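Local coordinates for D-glycero-D-manno-heptose 1-phosphate kinase (Bacteroides thetaiotaomicron, PDB 3K85), which probably transfers a phosphate group from ATP to D-glycero-D-manno-heptose 1-phosphate, as a kinase of the GHMP family, at residues A[7-12]-A[34-39]; A[127-132]-A[338-343]; A[167-172]-A[329-334]. One frame throughout, in Å; residues are numbered along the deposited sequence.

Followed from the N terminus, the chain first closes a short loop at interaction 1, where 34-39 returns antiparallel to 7-12, before the other two contacts open. Helix 115-131 then supplies 127-132, the first half of interaction 2, whose partner 338-343 ends the modelled chain. Interaction 3, nested within that long loop, joins the start of strand 169-175 to the loop between helix 309-320 and strand 337-340. All three reach the same mixed sheet. Interactions 1 and 3 have centres about 6 Å apart and touch through Thr36 and Ile332. Interaction 2 ties the sheet to a helix near the surface; its centre is about 22 Å from that of interaction 1, yet the two touch where Lys7 packs on Trp339.

Interaction 1 of 3, residues A[7-12]-A[34-39]; sequences KAPLRL and NATINL
Leu12, Leu10 and Ile37 give up the most surface in this antiparallel strand pair, and they do so on one face of the sheet. Ile37 lies across Leu12 at about a right angle and meets it with two branches: CD1 lies 3.9 Å from CD1 of Leu12, while CG2 approaches the other methyl, CD2. This double contact follows from the first torsion of Ile37 (chi1 61°), which sets CG1 between the backbone N and the carbonyl carbon and puts CG2 beside the N. Leu10 turns instead to Leu39, its CD1 resting 3.6 Å from Leu39 CB, with CG close over the Leu39 carbonyl oxygen.

The backbone pairing changes partner at the corner. Leu12 and Ala35 form a hydrogen-bonded pair, with Leu12 N 2.9 Å from Ala35 O and a longer return bond from Ala35 N to Leu12 O. Farther along, Ile37 N reaches Leu10 O at 2.9 Å, but Leu10 N bonds at 2.8 Å to Leu39 O, because the chain turns a corner at Asn38. Strand 4-15 thereby pairs with strand 30-37 and then with strand 39-47, a curled, mixed sheet consistent with the S5-like fold of GHMP kinases. Leu10 also packs on Thr115 and Thr118 of helix 115-131.

On the other face Arg11 and Thr36 form a non-hydrogen-bonded pair, their CA atoms only 3.9 Å apart. Pro9 packs against Thr36, its CG in tight contact at 3.5 Å with Thr36 CG2. The guanidinium of Arg11 leads away from Thr36 to a salt bridge with Asp160 and a hydrogen bond to Gly112 O.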
loop_
_atom_site.group_PDB
_atom_site.type_symbol
_atom_site.label_atom_id
_atom_site.label_comp_id
_atom_site.label_asym_id
_atom_site.label_seq_id
_atom_site.Cartn_x
_atom_site.Cartn_y
_atom_site.Cartn_z
ATOM N N LYS A 7 4.158 -16.056 -15.081
ATOM C CA LYS A 7 4.611 -16.634 -13.826
ATOM C C LYS A 7 3.866 -15.939 -12.706
ATOM O O LYS A 7 3.489 -14.771 -12.830
ATOM C CB LYS A 7 6.133 -16.486 -13.633
ATOM C CG LYS A 7 6.644 -15.073 -13.559
ATOM C CD LYS A 7 8.172 -15.018 -13.552
ATOM C CE LYS A 7 8.762 -15.103 -12.163
ATOM N NZ LYS A 7 10.218 -14.756 -12.194
ATOM N N ALA A 8 3.637 -16.668 -11.620
ATOM C CA ALA A 8 2.928 -16.128 -10.467
ATOM C C ALA A 8 3.652 -16.582 -9.219
ATOM O O ALA A 8 4.167 -17.695 -9.165
ATOM C CB ALA A 8 1.476 -16.627 -10.451
ATOM N N PRO A 9 3.699 -15.728 -8.192
ATOM C CA PRO A 9 4.388 -16.103 -6.961
ATOM C C PRO A 9 3.515 -16.830 -5.946
ATOM O O PRO A 9 2.288 -16.740 -5.973
ATOM C CB PRO A 9 4.883 -14.759 -6.435
ATOM C CG PRO A 9 3.734 -13.857 -6.770
ATOM C CD PRO A 9 3.352 -14.293 -8.187
ATOM N N LEU A 10 4.171 -17.565 -5.056
ATOM C CA LEU A 10 3.489 -18.291 -3.998
ATOM C C LEU A 10 3.469 -17.275 -2.872
ATOM O O LEU A 10 3.976 -16.171 -3.037
ATOM C CB LEU A 10 4.278 -19.540 -3.592
ATOM C CG LEU A 10 4.451 -20.624 -4.668
ATOM C CD1 LEU A 10 5.476 -21.636 -4.191
ATOM C CD2 LEU A 10 3.119 -21.315 -4.962
ATOM N N ARG A 11 2.902 -17.630 -1.731
ATOM C CA ARG A 11 2.822 -16.666 -0.653
ATOM C C ARG A 11 2.965 -17.263 0.726
ATOM O O ARG A 11 2.856 -18.463 0.908
ATOM C CB ARG A 11 1.487 -15.931 -0.752
ATOM C CG ARG A 11 0.270 -16.846 -0.653
ATOM C CD ARG A 11 0.052 -17.300 0.783
ATOM N NE ARG A 11 -1.042 -18.255 0.924
ATOM C CZ ARG A 11 -0.931 -19.402 1.589
ATOM N NH1 ARG A 11 0.223 -19.722 2.157
ATOM N NH2 ARG A 11 -1.969 -20.218 1.699
ATOM N N LEU A 12 3.209 -16.393 1.694
ATOM C CA LEU A 12 3.339 -16.775 3.086
ATOM C C LEU A 12 2.112 -16.203 3.770
ATOM O O LEU A 12 1.765 -15.038 3.554
ATOM C CB LEU A 12 4.578 -16.141 3.700
ATOM C CG LEU A 12 5.723 -17.048 4.123
ATOM C CD1 LEU A 12 5.901 -18.192 3.136
ATOM C CD2 LEU A 12 6.984 -16.199 4.208
ATOM N N ASN A 34 -1.029 -11.237 4.086
ATOM C CA ASN A 34 -0.118 -12.188 3.461
ATOM C C ASN A 34 0.841 -11.468 2.513
ATOM O O ASN A 34 0.670 -10.285 2.191
ATOM C CB ASN A 34 -0.891 -13.286 2.709
ATOM C CG ASN A 34 -1.821 -12.732 1.650
ATOM O OD1 ASN A 34 -1.588 -11.657 1.098
ATOM N ND2 ASN A 34 -2.886 -13.479 1.349
ATOM N N ALA A 35 1.844 -12.194 2.051
ATOM C CA ALA A 35 2.851 -11.598 1.184
ATOM C C ALA A 35 3.435 -12.630 0.249
ATOM O O ALA A 35 3.783 -13.725 0.682
ATOM C CB ALA A 35 3.955 -10.994 2.042
ATOM N N THR A 36 3.557 -12.280 -1.024
ATOM C CA THR A 36 4.115 -13.194 -1.998
ATOM C C THR A 36 5.634 -13.300 -1.842
ATOM O O THR A 36 6.282 -12.375 -1.360
ATOM C CB THR A 36 3.761 -12.752 -3.406
ATOM O OG1 THR A 36 4.016 -11.351 -3.538
ATOM C CG2 THR A 36 2.287 -13.040 -3.691
ATOM N N ILE A 37 6.182 -14.446 -2.239
ATOM C CA ILE A 37 7.615 -14.718 -2.134
ATOM C C ILE A 37 8.203 -15.181 -3.472
ATOM O O ILE A 37 7.463 -15.587 -4.367
ATOM C CB ILE A 37 7.882 -15.802 -1.066
ATOM C CG1 ILE A 37 7.187 -17.110 -1.457
ATOM C CG2 ILE A 37 7.384 -15.325 0.291
ATOM C CD1 ILE A 37 7.465 -18.250 -0.479
ATOM N N ASN A 38 9.529 -15.141 -3.597
ATOM C CA ASN A 38 10.196 -15.518 -4.843
ATOM C C ASN A 38 10.165 -16.978 -5.302
ATOM O O ASN A 38 11.110 -17.443 -5.949
ATOM C CB ASN A 38 11.649 -15.029 -4.829
ATOM C CG ASN A 38 12.435 -15.570 -3.658
ATOM O OD1 ASN A 38 11.891 -16.254 -2.784
ATOM N ND2 ASN A 38 13.722 -15.253 -3.620
ATOM N N LEU A 39 9.094 -17.694 -4.975
ATOM C CA LEU A 39 8.918 -19.077 -5.426
ATOM C C LEU A 39 7.712 -18.983 -6.356
ATOM O O LEU A 39 6.636 -18.557 -5.936
ATOM C CB LEU A 39 8.645 -20.009 -4.240
ATOM C CG LEU A 39 9.906 -20.581 -3.575
ATOM C CD1 LEU A 39 10.980 -19.506 -3.447
ATOM C CD2 LEU A 39 9.550 -21.134 -2.215
#

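Interaction 2 of 3, residues A[127-132]-A[338-343]; sequences FIEWLS and GWKIYS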
loop_
_atom_site.group_PDB
_atom_site.type_symbol
_atom_site.label_atom_id
_atom_site.label_comp_id
_atom_site.label_asym_id
_atom_site.label_seq_id
_atom_site.Cartn_x
_atom_site.Cartn_y
_atom_site.Cartn_z
ATOM N N PHE A 127 -3.143 -17.237 -20.625
ATOM C CA PHE A 127 -4.283 -17.115 -21.537
ATOM C C PHE A 127 -4.667 -15.650 -21.762
ATOM O O PHE A 127 -4.901 -15.236 -22.906
ATOM C CB PHE A 127 -5.496 -17.913 -21.022
ATOM C CG PHE A 127 -5.453 -19.380 -21.383
ATOM C CD1 PHE A 127 -5.725 -19.800 -22.684
ATOM C CD2 PHE A 127 -5.106 -20.339 -20.433
ATOM C CE1 PHE A 127 -5.652 -21.156 -23.029
ATOM C CE2 PHE A 127 -5.028 -21.687 -20.769
ATOM C CZ PHE A 127 -5.303 -22.094 -22.071
ATOM N N ILE A 128 -4.715 -14.865 -20.687
ATOM C CA ILE A 128 -5.061 -13.447 -20.811
ATOM C C ILE A 128 -4.078 -12.746 -21.754
ATOM O O ILE A 128 -4.483 -12.025 -22.670
ATOM C CB ILE A 128 -5.026 -12.744 -19.438
ATOM C CG1 ILE A 128 -6.071 -13.372 -18.512
ATOM C CG2 ILE A 128 -5.240 -11.242 -19.616
ATOM C CD1 ILE A 128 -5.986 -12.918 -17.063
ATOM N N GLU A 129 -2.786 -12.962 -21.524
ATOM C CA GLU A 129 -1.737 -12.380 -22.365
ATOM C C GLU A 129 -1.920 -12.884 -23.802
ATOM O O GLU A 129 -1.895 -12.120 -24.769
ATOM C CB GLU A 129 -0.369 -12.823 -21.835
ATOM C CG GLU A 129 0.818 -12.178 -22.508
ATOM C CD GLU A 129 0.811 -10.672 -22.369
ATOM O OE1 GLU A 129 0.529 -10.178 -21.253
ATOM O OE2 GLU A 129 1.097 -9.985 -23.376
ATOM N N TRP A 130 -2.100 -14.192 -23.910
ATOM C CA TRP A 130 -2.309 -14.902 -25.170
ATOM C C TRP A 130 -3.504 -14.323 -25.962
ATOM O O TRP A 130 -3.348 -13.850 -27.089
ATOM C CB TRP A 130 -2.515 -16.389 -24.804
ATOM C CG TRP A 130 -2.974 -17.399 -25.844
ATOM C CD1 TRP A 130 -3.581 -18.613 -25.585
ATOM C CD2 TRP A 130 -2.832 -17.325 -27.262
ATOM N NE1 TRP A 130 -3.820 -19.287 -26.753
ATOM C CE2 TRP A 130 -3.371 -18.522 -27.798
ATOM C CE3 TRP A 130 -2.303 -16.371 -28.137
ATOM C CZ2 TRP A 130 -3.395 -18.781 -29.172
ATOM C CZ3 TRP A 130 -2.327 -16.628 -29.505
ATOM C CH2 TRP A 130 -2.870 -17.824 -30.006
ATOM N N LEU A 131 -4.687 -14.321 -25.355
ATOM C CA LEU A 131 -5.886 -13.855 -26.052
ATOM C C LEU A 131 -6.368 -12.425 -25.749
ATOM O O LEU A 131 -7.540 -12.112 -25.963
ATOM C CB LEU A 131 -7.020 -14.846 -25.779
ATOM C CG LEU A 131 -6.586 -16.322 -25.794
ATOM C CD1 LEU A 131 -7.640 -17.183 -25.130
ATOM C CD2 LEU A 131 -6.328 -16.773 -27.209
ATOM N N SER A 132 -5.470 -11.561 -25.275
ATOM C CA SER A 132 -5.825 -10.177 -24.945
ATOM C C SER A 132 -7.186 -10.080 -24.256
ATOM O O SER A 132 -8.027 -9.265 -24.638
ATOM C CB SER A 132 -5.844 -9.313 -26.206
ATOM O OG SER A 132 -4.572 -9.292 -26.831
ATOM N N GLY A 338 2.457 -11.651 -17.451
ATOM C CA GLY A 338 2.782 -12.361 -18.664
ATOM C C GLY A 338 3.511 -11.463 -19.638
ATOM O O GLY A 338 3.509 -10.239 -19.501
ATOM N N TRP A 339 4.150 -12.076 -20.620
ATOM C CA TRP A 339 4.877 -11.335 -21.627
ATOM C C TRP A 339 4.882 -12.138 -22.920
ATOM O O TRP A 339 4.694 -13.353 -22.904
ATOM C CB TRP A 339 6.303 -11.010 -21.131
ATOM C CG TRP A 339 7.253 -12.166 -20.912
ATOM C CD1 TRP A 339 8.213 -12.615 -21.779
ATOM C CD2 TRP A 339 7.382 -12.972 -19.729
ATOM N NE1 TRP A 339 8.934 -13.642 -21.207
ATOM C CE2 TRP A 339 8.446 -13.881 -19.954
ATOM C CE3 TRP A 339 6.705 -13.011 -18.510
ATOM C CZ2 TRP A 339 8.845 -14.817 -18.998
ATOM C CZ3 TRP A 339 7.103 -13.942 -17.558
ATOM C CH2 TRP A 339 8.163 -14.832 -17.806
ATOM N N LYS A 340 5.047 -11.451 -24.042
ATOM C CA LYS A 340 5.061 -12.120 -25.329
ATOM C C LYS A 340 6.461 -12.121 -25.911
ATOM O O LYS A 340 7.214 -11.159 -25.759
ATOM C CB LYS A 340 4.108 -11.433 -26.311
ATOM C CG LYS A 340 2.629 -11.682 -26.043
ATOM C CD LYS A 340 1.774 -11.288 -27.261
ATOM C CE LYS A 340 0.358 -11.862 -27.181
ATOM N NZ LYS A 340 -0.412 -11.689 -28.460
ATOM N N ILE A 341 6.810 -13.219 -26.562
ATOM C CA ILE A 341 8.108 -13.345 -27.201
ATOM C C ILE A 341 7.851 -13.500 -28.689
ATOM O O ILE A 341 7.297 -14.512 -29.130
ATOM C CB ILE A 341 8.872 -14.575 -26.683
ATOM C CG1 ILE A 341 9.226 -14.381 -25.204
ATOM C CG2 ILE A 341 10.126 -14.793 -27.522
ATOM C CD1 ILE A 341 10.280 -13.311 -24.957
ATOM N N TYR A 342 8.236 -12.484 -29.453
ATOM C CA TYR A 342 8.042 -12.486 -30.902
ATOM C C TYR A 342 9.213 -13.143 -31.624
ATOM O O TYR A 342 10.371 -12.970 -31.236
ATOM C CB TYR A 342 7.877 -11.049 -31.419
ATOM C CG TYR A 342 6.715 -10.286 -30.814
ATOM C CD1 TYR A 342 5.405 -10.506 -31.245
ATOM C CD2 TYR A 342 6.928 -9.344 -29.808
ATOM C CE1 TYR A 342 4.337 -9.804 -30.686
ATOM C CE2 TYR A 342 5.873 -8.640 -29.244
ATOM C CZ TYR A 342 4.577 -8.872 -29.685
ATOM O OH TYR A 342 3.529 -8.172 -29.121
ATOM N N SER A 343 8.905 -13.895 -32.677
ATOM C CA SER A 343 9.936 -14.567 -33.466
ATOM C C SER A 343 9.569 -14.583 -34.952
ATOM O O SER A 343 8.384 -14.324 -35.266
ATOM C CB SER A 343 10.127 -16.003 -32.963
ATOM O OG SER A 343 11.066 -16.704 -33.762
#
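Glu129 and Lys340 run obliquely past one another, meeting along their chains while their charges stay apart. Glu129 leans from the helix toward the strand: CG stands anti to the backbone N (chi1 -173°), and a bend at chi2 lays the carboxylate beside the Gly338 carbonyl, while CG comes nearest the Trp339 peptide nitrogen. One oxygen, OE2, rests 3.5 Å from Lys340 CG, whereas the other, OE1, faces Gly338 O, an acceptor that offers it no hydrogen. Because Gly338 has no side chain, the backbones come close here, with its CA 5.8 Å from Glu129 CA.

The pair joins helix 115-131 to the short strand 337-340, which lines up beside strand 4-15 at the margin of the sheet; the segment axes are inclined by 33°. Trp130 and Lys340 both pack on Val4 of that neighbouring strand.

Beyond CG the lysine is extended and reaches obliquely toward the last turn of the helix, so that CE lies 3.3 Å from Glu129 O. NZ ends 3.9 Å from Trp130 O but 5.6 Å from Glu129 OE2, too far for a salt bridge. A positive charge near the carbonyl end of a helix would probably suit its dipole. There the helix closes with a Schellman motif at Ser132.

Interaction 3 of 3, residues A[167-172]-A[329-334]; sequences GGFNYM and FQFIDD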
loop_
_atom_site.group_PDB
_atom_site.type_symbol
_atom_site.label_atom_id
_atom_site.label_comp_id
_atom_site.label_asym_id
_atom_site.label_seq_id
_atom_site.Cartn_x
_atom_site.Cartn_y
_atom_site.Cartn_z
ATOM N N GLY A 167 0.097 -9.656 -5.674
ATOM C CA GLY A 167 1.509 -9.524 -5.342
ATOM C C GLY A 167 1.808 -8.545 -4.222
ATOM O O GLY A 167 0.991 -7.660 -3.930
ATOM N N GLY A 168 2.974 -8.713 -3.593
ATOM C CA GLY A 168 3.410 -7.848 -2.499
ATOM C C GLY A 168 2.816 -8.172 -1.132
ATOM O O GLY A 168 2.383 -9.297 -0.896
ATOM N N PHE A 169 2.841 -7.195 -0.218
ATOM C CA PHE A 169 2.243 -7.341 1.114
ATOM C C PHE A 169 0.806 -6.784 1.005
ATOM O O PHE A 169 0.601 -5.591 0.748
ATOM C CB PHE A 169 3.013 -6.533 2.165
ATOM C CG PHE A 169 4.292 -7.173 2.611
ATOM C CD1 PHE A 169 4.401 -7.727 3.883
ATOM C CD2 PHE A 169 5.387 -7.246 1.751
ATOM C CE1 PHE A 169 5.583 -8.349 4.289
ATOM C CE2 PHE A 169 6.573 -7.868 2.150
ATOM C CZ PHE A 169 6.669 -8.420 3.417
ATOM N N ASN A 170 -0.179 -7.654 1.188
ATOM C CA ASN A 170 -1.578 -7.257 1.087
ATOM C C ASN A 170 -2.351 -7.492 2.395
ATOM O O ASN A 170 -2.037 -8.399 3.169
ATOM C CB ASN A 170 -2.250 -8.024 -0.066
ATOM C CG ASN A 170 -1.747 -7.584 -1.438
ATOM O OD1 ASN A 170 -1.356 -8.407 -2.273
ATOM N ND2 ASN A 170 -1.767 -6.275 -1.682
ATOM N N TYR A 171 -3.329 -6.629 2.650
ATOM C CA TYR A 171 -4.207 -6.740 3.813
ATOM C C TYR A 171 -5.543 -6.848 3.106
ATOM O O TYR A 171 -6.044 -5.872 2.548
ATOM C CB TYR A 171 -4.155 -5.478 4.656
ATOM C CG TYR A 171 -5.030 -5.493 5.892
ATOM C CD1 TYR A 171 -4.638 -6.180 7.036
ATOM C CD2 TYR A 171 -6.220 -4.757 5.941
ATOM C CE1 TYR A 171 -5.395 -6.131 8.207
ATOM C CE2 TYR A 171 -6.983 -4.703 7.101
ATOM C CZ TYR A 171 -6.561 -5.394 8.231
ATOM O OH TYR A 171 -7.303 -5.361 9.384
HETATM N N MSE A 172 -6.096 -8.051 3.099
HETATM C CA MSE A 172 -7.345 -8.321 2.406
HETATM C C MSE A 172 -8.544 -8.398 3.325
HETATM O O MSE A 172 -8.484 -8.974 4.418
HETATM C CB MSE A 172 -7.224 -9.630 1.627
HETATM C CG MSE A 172 -5.866 -9.808 0.967
HETATM SE SE MSE A 172 -5.711 -11.389 -0.135
HETATM C CE MSE A 172 -4.703 -10.603 -1.619
ATOM N N PHE A 329 14.198 -17.974 0.882
ATOM C CA PHE A 329 13.234 -17.198 0.126
ATOM C C PHE A 329 13.462 -15.706 0.295
ATOM O O PHE A 329 14.236 -15.261 1.136
ATOM C CB PHE A 329 11.820 -17.521 0.622
ATOM C CG PHE A 329 11.488 -16.859 1.926
ATOM C CD1 PHE A 329 10.816 -15.641 1.947
ATOM C CD2 PHE A 329 11.950 -17.389 3.127
ATOM C CE1 PHE A 329 10.618 -14.958 3.146
ATOM C CE2 PHE A 329 11.758 -16.710 4.342
ATOM C CZ PHE A 329 11.093 -15.495 4.349
ATOM N N GLN A 330 12.739 -14.946 -0.515
ATOM C CA GLN A 330 12.765 -13.501 -0.472
ATOM C C GLN A 330 11.347 -13.054 -0.834
ATOM O O GLN A 330 10.660 -13.713 -1.621
ATOM C CB GLN A 330 13.773 -12.947 -1.480
ATOM C CG GLN A 330 15.221 -13.275 -1.146
ATOM C CD GLN A 330 15.633 -12.727 0.210
ATOM O OE1 GLN A 330 15.555 -11.521 0.450
ATOM N NE2 GLN A 330 16.073 -13.609 1.104
ATOM N N PHE A 331 10.904 -11.959 -0.234
ATOM C CA PHE A 331 9.584 -11.424 -0.521
ATOM C C PHE A 331 9.646 -10.785 -1.896
ATOM O O PHE A 331 10.658 -10.185 -2.254
ATOM C CB PHE A 331 9.212 -10.375 0.518
ATOM C CG PHE A 331 8.870 -10.951 1.853
ATOM C CD1 PHE A 331 7.711 -11.704 2.022
ATOM C CD2 PHE A 331 9.701 -10.741 2.942
ATOM C CE1 PHE A 331 7.383 -12.238 3.258
ATOM C CE2 PHE A 331 9.388 -11.269 4.185
ATOM C CZ PHE A 331 8.226 -12.018 4.347
ATOM N N ILE A 332 8.586 -10.926 -2.678
ATOM C CA ILE A 332 8.570 -10.326 -4.002
ATOM C C ILE A 332 7.350 -9.406 -4.027
ATOM O O ILE A 332 6.269 -9.794 -3.585
ATOM C CB ILE A 332 8.513 -11.424 -5.111
ATOM C CG1 ILE A 332 8.571 -10.781 -6.494
ATOM C CG2 ILE A 332 7.261 -12.250 -4.978
ATOM C CD1 ILE A 332 9.873 -10.021 -6.763
ATOM N N ASP A 333 7.520 -8.183 -4.523
ATOM C CA ASP A 333 6.419 -7.220 -4.536
ATOM C C ASP A 333 5.459 -7.280 -5.712
ATOM O O ASP A 333 4.395 -6.665 -5.668
ATOM C CB ASP A 333 6.951 -5.790 -4.439
ATOM C CG ASP A 333 5.832 -4.771 -4.241
ATOM O OD1 ASP A 333 5.242 -4.744 -3.140
ATOM O OD2 ASP A 333 5.532 -4.007 -5.189
ATOM N N ASP A 334 5.823 -8.013 -6.757
ATOM C CA ASP A 334 4.972 -8.109 -7.933
ATOM C C ASP A 334 4.037 -9.305 -7.926
ATOM O O ASP A 334 4.314 -10.327 -7.310
ATOM C CB ASP A 334 5.839 -8.147 -9.193
ATOM C CG ASP A 334 6.341 -6.774 -9.593
ATOM O OD1 ASP A 334 6.521 -5.917 -8.695
ATOM O OD2 ASP A 334 6.566 -6.559 -10.807
HETATM O O HOH W 1 3.940 -4.866 -0.897
#
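The Phe331 ring is covered on both faces. Over the centre of one stands CZ of Phe169, 3.6 Å above the plane, and on the opposite face CE1 of Phe329 approaches nearer the rim. Phe169 directs its edge at Phe331 with the planes inclined by 51° and the centroids 4.8 Å apart, a tilted edge-to-face pair. The first torsion of Phe331 (chi1 -73°) carries its ring beside its own backbone N and under the tip of Phe169. A water lies in the plane of the Phe169 ring at its edge, 2.7 Å from Phe169 N, whose hydrogen it accepts, and hydrogen-bonds to Asp333 OD1 at 2.6 Å. It thus bridges the start of the strand to the loop.

Next to the water the two segments come together at a pair of glycines. Both Gly167 and Gly168 have positive phi, Gly167 being the first residue beyond helix 159-166, and the bare backbone passes close enough for Gly168 CA to lie 3.7 Å from Asp333 OD1. Gly168 N makes one weak bond to Ile332 O (3.5 Å), and Thr36 OG1 is a partner of both these atoms. The other carboxylate oxygen of Asp333, OD2, forms a salt bridge to Lys186 of the second subunit, so this loop also meets the dimer partner.

Phe169 begins strand 169-175, which runs antiparallel beside strand 30-37, and its ring packs on Ala35 of that strand. Helix 189-197 covers the aromatic pair through Leu195, while Leu12 of strand 4-15 and Met199 of strand 199-202 touch Phe331.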